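Local structure of conjugal transfer protein-like C-terminal domain-containing protein (Enterococcus faecalis, 4EC6) at residues 116-121 with 135-140. The protein is of unknown detailed function but, as a VirB8-like protein of a Gram-positive conjugative plasmid, probably serves the secretion machinery for DNA transfer, this chain holding its C-terminal domain. Sequence-based numbering, arbitrary orientation.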
ATOM      1  N   GLY A 116     -22.418   4.664  -6.195  1.00 31.18           N
ATOM      2  CA  GLY A 116     -21.118   4.601  -5.609  1.00 27.29           C
ATOM      3  C   GLY A 116     -20.122   3.824  -6.416  1.00 26.96           C
ATOM      4  O   GLY A 116     -19.956   4.026  -7.638  1.00 26.81           O
ATOM      5  N   TYR A 117     -19.418   2.964  -5.696  1.00 24.34           N
ATOM      6  CA  TYR A 117     -18.385   2.174  -6.283  1.00 23.67           C
ATOM      7  C   TYR A 117     -18.421   0.816  -5.686  1.00 21.64           C
ATOM      8  O   TYR A 117     -18.641   0.677  -4.496  1.00 22.49           O
ATOM      9  CB  TYR A 117     -17.043   2.821  -6.019  1.00 24.06           C
ATOM     10  CG  TYR A 117     -16.827   3.997  -6.903  1.00 26.58           C
ATOM     11  CD1 TYR A 117     -16.142   3.852  -8.099  1.00 27.68           C
ATOM     12  CD2 TYR A 117     -17.321   5.273  -6.568  1.00 27.98           C
ATOM     13  CE1 TYR A 117     -15.932   4.930  -8.926  1.00 27.48           C
ATOM     14  CE2 TYR A 117     -17.096   6.367  -7.391  1.00 26.25           C
ATOM     15  CZ  TYR A 117     -16.414   6.169  -8.564  1.00 29.07           C
ATOM     16  OH  TYR A 117     -16.187   7.200  -9.443  1.00 36.95           O
ATOM     17  N   SER A 118     -18.231  -0.184  -6.528  1.00 19.78           N
ATOM     18  CA  SER A 118     -17.938  -1.521  -6.082  1.00 18.29           C
ATOM     19  C   SER A 118     -16.402  -1.633  -5.981  1.00 17.54           C
ATOM     20  O   SER A 118     -15.688  -1.377  -6.969  1.00 15.67           O
ATOM     21  CB  SER A 118     -18.484  -2.516  -7.100  1.00 19.27           C
ATOM     22  OG  SER A 118     -18.124  -3.816  -6.705  1.00 22.16           O
ATOM     23  N   VAL A 119     -15.888  -1.973  -4.791  1.00 15.59           N
ATOM     24  CA  VAL A 119     -14.434  -2.061  -4.614  1.00 14.90           C
ATOM     25  C   VAL A 119     -13.990  -3.502  -4.415  1.00 14.78           C
ATOM     26  O   VAL A 119     -14.694  -4.305  -3.826  1.00 16.19           O
ATOM     27  CB  VAL A 119     -13.896  -1.140  -3.471  1.00 14.67           C
ATOM     28  CG1 VAL A 119     -14.440   0.250  -3.609  1.00 15.06           C
ATOM     29  CG2 VAL A 119     -14.280  -1.636  -2.094  1.00 14.62           C
ATOM     30  N   GLU A 120     -12.806  -3.841  -4.871  1.00 15.23           N
ATOM     31  CA  GLU A 120     -12.252  -5.173  -4.583  1.00 14.43           C
ATOM     32  C   GLU A 120     -10.902  -5.085  -3.946  1.00 13.44           C
ATOM     33  O   GLU A 120     -10.134  -4.165  -4.245  1.00 12.78           O
ATOM     34  CB  GLU A 120     -12.100  -5.965  -5.863  1.00 15.77           C
ATOM     35  CG  GLU A 120     -13.376  -6.013  -6.681  1.00 17.62           C
ATOM     36  CD  GLU A 120     -13.215  -6.797  -7.962  1.00 18.06           C
ATOM     37  OE1 GLU A 120     -12.098  -7.185  -8.305  1.00 18.93           O
ATOM     38  OE2 GLU A 120     -14.211  -7.027  -8.650  1.00 19.92           O
ATOM     39  N   TYR A 121     -10.609  -6.059  -3.078  1.00 12.82           N
ATOM     40  CA  TYR A 121      -9.275  -6.259  -2.518  1.00 12.08           C
ATOM     41  C   TYR A 121      -8.839  -7.710  -2.636  1.00 13.09           C
ATOM     42  O   TYR A 121      -9.657  -8.638  -2.570  1.00 13.41           O
ATOM     43  CB  TYR A 121      -9.226  -5.835  -1.058  1.00 10.89           C
ATOM     44  CG  TYR A 121      -9.613  -4.393  -0.791  1.00 10.20           C
ATOM     45  CD1 TYR A 121      -8.653  -3.455  -0.400  1.00 10.04           C
ATOM     46  CD2 TYR A 121     -10.931  -3.963  -0.914  1.00  9.90           C
ATOM     47  CE1 TYR A 121      -8.976  -2.131  -0.173  1.00  9.43           C
ATOM     48  CE2 TYR A 121     -11.281  -2.639  -0.669  1.00  9.91           C
ATOM     49  CZ  TYR A 121     -10.285  -1.733  -0.298  1.00  9.75           C
ATOM     50  OH  TYR A 121     -10.622  -0.434  -0.077  1.00  9.68           O
ATOM     51  N   LYS A 135     -10.336 -12.948  -2.649  1.00 19.94           N
ATOM     52  CA  LYS A 135     -10.844 -11.654  -3.050  1.00 17.79           C
ATOM     53  C   LYS A 135     -12.107 -11.278  -2.245  1.00 15.83           C
ATOM     54  O   LYS A 135     -12.926 -12.129  -1.907  1.00 14.55           O
ATOM     55  CB  LYS A 135     -11.123 -11.629  -4.534  1.00 18.15           C
ATOM     56  CG  LYS A 135     -11.983 -10.469  -4.933  1.00 19.84           C
ATOM     57  CD  LYS A 135     -11.606 -10.032  -6.319  1.00 23.20           C
ATOM     58  CE  LYS A 135     -12.357 -10.797  -7.378  1.00 24.57           C
ATOM     59  NZ  LYS A 135     -11.671 -10.488  -8.680  1.00 26.67           N
ATOM     60  N   ILE A 136     -12.197 -10.005  -1.893  1.00 14.15           N
ATOM     61  CA  ILE A 136     -13.342  -9.463  -1.215  1.00 13.67           C
ATOM     62  C   ILE A 136     -13.875  -8.262  -2.010  1.00 14.31           C
ATOM     63  O   ILE A 136     -13.109  -7.410  -2.437  1.00 12.54           O
ATOM     64  CB  ILE A 136     -13.006  -9.090   0.237  1.00 12.59           C
ATOM     65  CG1 ILE A 136     -14.299  -8.927   0.998  1.00 11.90           C
ATOM     66  CG2 ILE A 136     -12.114  -7.852   0.332  1.00 12.36           C
ATOM     67  CD1 ILE A 136     -14.097  -8.832   2.479  1.00 11.64           C
ATOM     68  N   THR A 137     -15.197  -8.262  -2.205  1.00 15.61           N
ATOM     69  CA  THR A 137     -15.942  -7.273  -2.958  1.00 16.04           C
ATOM     70  C   THR A 137     -17.061  -6.703  -2.040  1.00 15.71           C
ATOM     71  O   THR A 137     -17.693  -7.417  -1.271  1.00 15.90           O
ATOM     72  CB  THR A 137     -16.562  -7.969  -4.173  1.00 17.91           C
ATOM     73  OG1 THR A 137     -15.558  -8.781  -4.755  1.00 21.56           O
ATOM     74  CG2 THR A 137     -17.031  -6.997  -5.243  1.00 17.89           C
ATOM     75  N   PHE A 138     -17.262  -5.402  -2.093  1.00 14.42           N
ATOM     76  CA  PHE A 138     -18.361  -4.759  -1.415  1.00 13.65           C
ATOM     77  C   PHE A 138     -18.588  -3.373  -2.033  1.00 14.94           C
ATOM     78  O   PHE A 138     -17.712  -2.825  -2.692  1.00 14.70           O
ATOM     79  CB  PHE A 138     -18.123  -4.689   0.079  1.00 11.85           C
ATOM     80  CG  PHE A 138     -16.882  -3.949   0.492  1.00 10.88           C
ATOM     81  CD1 PHE A 138     -16.936  -2.580   0.794  1.00 10.58           C
ATOM     82  CD2 PHE A 138     -15.664  -4.622   0.672  1.00 10.26           C
ATOM     83  CE1 PHE A 138     -15.804  -1.900   1.215  1.00 10.39           C
ATOM     84  CE2 PHE A 138     -14.524  -3.925   1.108  1.00 10.39           C
ATOM     85  CZ  PHE A 138     -14.585  -2.572   1.377  1.00 10.01           C
ATOM     86  N   GLU A 139     -19.761  -2.806  -1.853  1.00 17.39           N
ATOM     87  CA  GLU A 139     -19.985  -1.442  -2.373  1.00 19.94           C
ATOM     88  C   GLU A 139     -19.862  -0.343  -1.328  1.00 19.28           C
ATOM     89  O   GLU A 139     -19.961  -0.589  -0.149  1.00 19.59           O
ATOM     90  CB  GLU A 139     -21.284  -1.378  -3.138  1.00 20.31           C
ATOM     91  CG  GLU A 139     -21.265  -2.452  -4.175  1.00 22.52           C
ATOM     92  CD  GLU A 139     -22.577  -2.581  -4.898  1.00 28.26           C
ATOM     93  OE1 GLU A 139     -23.384  -1.596  -4.871  1.00 30.43           O
ATOM     94  OE2 GLU A 139     -22.791  -3.685  -5.483  1.00 28.78           O
ATOM     95  N   VAL A 140     -19.677   0.870  -1.792  1.00 20.29           N
ATOM     96  CA  VAL A 140     -19.282   2.005  -0.952  1.00 21.16           C
ATOM     97  C   VAL A 140     -19.939   3.226  -1.572  1.00 21.49           C
ATOM     98  O   VAL A 140     -20.033   3.291  -2.769  1.00 22.57           O
ATOM     99  CB  VAL A 140     -17.758   2.144  -1.008  1.00 20.51           C
ATOM    100  CG1 VAL A 140     -17.282   3.528  -0.633  1.00 22.33           C
ATOM    101  CG2 VAL A 140     -17.166   1.142  -0.051  1.00 21.94           C
TER
HETATM  102  O   HOH W   1     -15.978  -9.199  -7.849  1.00 27.05           O
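The F138 ring takes a methyl of V119 over one face, with V119 CG2 3.7 Å from the ring centroid in a CH-pi contact offset toward the rim, between F138 CZ and F138 CE1. With chi1 at 59°, CG of F138 sits between its backbone N and carbonyl carbon, which swings the ring across to the neighbouring strand. There it also meets the Y121 ring, rim to rim: Y121 CE2 and F138 CZ are 3.9 Å apart, the planes nearly parallel at 5° but neither over the other. I136 CG2 packs on Y121 CB at 3.8 Å. Branched aliphatic and aromatic residues suit this side of the sheet because helix 54-68 covers it: I57 touches V119 and V140, L65 touches Y121 and I136, and the F64 ring meets F138. The tyrosine hydroxyl is satisfied by its hydrogen bond to D58 O.

Strands 117-126 and 131-142 form the central antiparallel hairpin of the curved four-stranded sheet of an NTF2-like fold, the architecture shared with VirB8 proteins. Y117 with V140, V119 with F138 and Y121 with I136 are hydrogen-bonded pairs, each joined by two backbone bonds, among them V119 N to F138 O at 2.9 Å.

The opposite face carries S118, E120, T137 and E139, polar residues fit for a partly exposed surface. K135, its chain bent at chi2 and chi3, folds toward the extended E120 in a salt bridge whose hydrogen bond, K135 NZ to E120 OE1 at 3.4 Å, is weak; K56 of a second subunit adds a long, weak ion pair to E120 OE1. The other carboxylate oxygen, E120 OE2, accepts a hydrogen bond from a water 2.9 Å away that also bonds T137 OG1, while T137 CG2 lies 3.7 Å from S118 OG.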